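Side-chain contact in phosphatidylglycerophosphatase B (Bacillus subtilis, PDB 6FMX), which dephosphorylates phosphatidylglycerophosphate to phosphatidylglycerol in the cell membrane and also acts as an undecaprenyl pyrophosphate phosphatase: residues A[112-115]-A[116-119]. Residues are numbered along the deposited sequence; the frame is centred on the assembly and turned at random.
Sequences KVLK and EWIE. With WO4 (tungstate(VI)ion), chain G.
A long i to i+4 salt bridge between K112 and E116 and an apolar i to i+3 contact between L114 and W117 lie along the last turns of transmembrane helix 96-118, at its probably extracellular end. The first pair is loose and on the surface: K112 NZ stays 3.8 Å from E116 OE1, while the lysine methylenes lie against the other carboxylate oxygen, K112 CE and K112 CG each 3.4 Å from E116 OE2. Round the helix, L114 CD2 comes obliquely to the six-membered ring of W117, 3.8 Å from W117 CE3; chi1 (172°) sets W117 CG anti to its own N, and chi2 (53°) turns that ring back toward L114. The main-chain ladder runs on to E119 N, which donates to K115 O at 2.8 Å although E119 itself has turned to positive phi. K115 points elsewhere: its chain, bent at chi2 and chi3, places NZ 2.4 Å from tungstate O2, a hydrogen bond so short that its exact length is doubtful, and S133 OG also bonds NZ. R122 and S138 grip the tungstate too, and K115, opening phosphatase motif I, shares it with the N-terminus of helix 139-158 (G139 and H140 nitrogens) and with R184 near the end of helix 166-186.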
loop_
_atom_site.group_PDB
_atom_site.type_symbol
_atom_site.label_atom_id
_atom_site.label_comp_id
_atom_site.label_asym_id
_atom_site.label_seq_id
_atom_site.Cartn_x
_atom_site.Cartn_y
_atom_site.Cartn_z
ATOM N N LYS A 112 8.134 8.821 -2.954
ATOM C CA LYS A 112 8.801 9.608 -3.988
ATOM C C LYS A 112 10.280 9.799 -3.675
ATOM O O LYS A 112 11.135 9.649 -4.560
ATOM C CB LYS A 112 8.102 10.960 -4.138
ATOM C CG LYS A 112 8.924 12.017 -4.851
ATOM C CD LYS A 112 8.034 13.147 -5.355
ATOM C CE LYS A 112 8.857 14.278 -5.970
ATOM N NZ LYS A 112 9.737 14.960 -4.977
ATOM N N VAL A 113 10.603 10.115 -2.419
ATOM C CA VAL A 113 11.992 10.353 -2.040
ATOM C C VAL A 113 12.817 9.077 -2.182
ATOM O O VAL A 113 13.937 9.099 -2.707
ATOM C CB VAL A 113 12.068 10.911 -0.608
ATOM C CG1 VAL A 113 13.499 10.822 -0.082
ATOM C CG2 VAL A 113 11.568 12.350 -0.578
ATOM N N LEU A 114 12.276 7.947 -1.723
ATOM C CA LEU A 114 13.009 6.691 -1.841
ATOM C C LEU A 114 13.186 6.278 -3.297
ATOM O O LEU A 114 14.243 5.756 -3.679
ATOM C CB LEU A 114 12.297 5.590 -1.062
ATOM C CG LEU A 114 12.394 5.780 0.451
ATOM C CD1 LEU A 114 11.349 4.941 1.143
ATOM C CD2 LEU A 114 13.791 5.419 0.918
ATOM N N LYS A 115 12.159 6.482 -4.121
ATOM C CA LYS A 115 12.255 6.091 -5.523
ATOM C C LYS A 115 13.377 6.844 -6.221
ATOM O O LYS A 115 14.196 6.244 -6.922
ATOM C CB LYS A 115 10.929 6.340 -6.232
ATOM C CG LYS A 115 9.890 5.288 -5.930
ATOM C CD LYS A 115 9.101 4.965 -7.150
ATOM C CE LYS A 115 7.833 5.754 -7.208
ATOM N NZ LYS A 115 6.848 5.046 -8.056
ATOM N N GLU A 116 13.436 8.164 -6.020
ATOM C CA GLU A 116 14.422 8.986 -6.710
ATOM C C GLU A 116 15.816 8.793 -6.140
ATOM O O GLU A 116 16.812 9.052 -6.826
ATOM C CB GLU A 116 14.012 10.455 -6.633
ATOM C CG GLU A 116 12.892 10.811 -7.592
ATOM C CD GLU A 116 12.064 11.993 -7.134
ATOM O OE1 GLU A 116 12.542 12.764 -6.273
ATOM O OE2 GLU A 116 10.931 12.149 -7.635
ATOM N N TRP A 117 15.905 8.339 -4.891
ATOM C CA TRP A 117 17.202 8.027 -4.305
ATOM C C TRP A 117 17.735 6.700 -4.831
ATOM O O TRP A 117 18.925 6.580 -5.151
ATOM C CB TRP A 117 17.069 8.005 -2.781
ATOM C CG TRP A 117 18.264 7.510 -2.054
ATOM C CD1 TRP A 117 19.546 7.956 -2.180
ATOM C CD2 TRP A 117 18.294 6.471 -1.066
ATOM N NE1 TRP A 117 20.375 7.258 -1.332
ATOM C CE2 TRP A 117 19.629 6.340 -0.640
ATOM C CE3 TRP A 117 17.321 5.640 -0.502
ATOM C CZ2 TRP A 117 20.014 5.411 0.320
ATOM C CZ3 TRP A 117 17.709 4.718 0.456
ATOM C CH2 TRP A 117 19.042 4.609 0.852
ATOM N N ILE A 118 16.857 5.708 -4.970
ATOM C CA ILE A 118 17.273 4.344 -5.280
ATOM C C ILE A 118 17.387 4.125 -6.789
ATOM O O ILE A 118 18.291 3.420 -7.255
ATOM C CB ILE A 118 16.285 3.366 -4.621
ATOM C CG1 ILE A 118 16.431 3.447 -3.097
ATOM C CG2 ILE A 118 16.495 1.944 -5.134
ATOM C CD1 ILE A 118 15.677 2.394 -2.356
ATOM N N GLU A 119 16.463 4.697 -7.566
ATOM C CA GLU A 119 16.555 4.737 -9.033
ATOM C C GLU A 119 16.567 3.342 -9.660
ATOM O O GLU A 119 17.345 3.059 -10.580
ATOM C CB GLU A 119 17.786 5.533 -9.483
ATOM C CG GLU A 119 17.720 7.022 -9.184
ATOM C CD GLU A 119 18.921 7.779 -9.732
ATOM O OE1 GLU A 119 20.070 7.389 -9.425
ATOM O OE2 GLU A 119 18.713 8.757 -10.480
HETATM W W WO4 G . 3.841 2.602 -8.975
HETATM O O1 WO4 G . 4.054 2.069 -10.930
HETATM O O2 WO4 G . 5.640 2.995 -8.121
HETATM O O3 WO4 G . 2.805 4.353 -8.882
HETATM O O4 WO4 G . 2.991 1.059 -8.014
#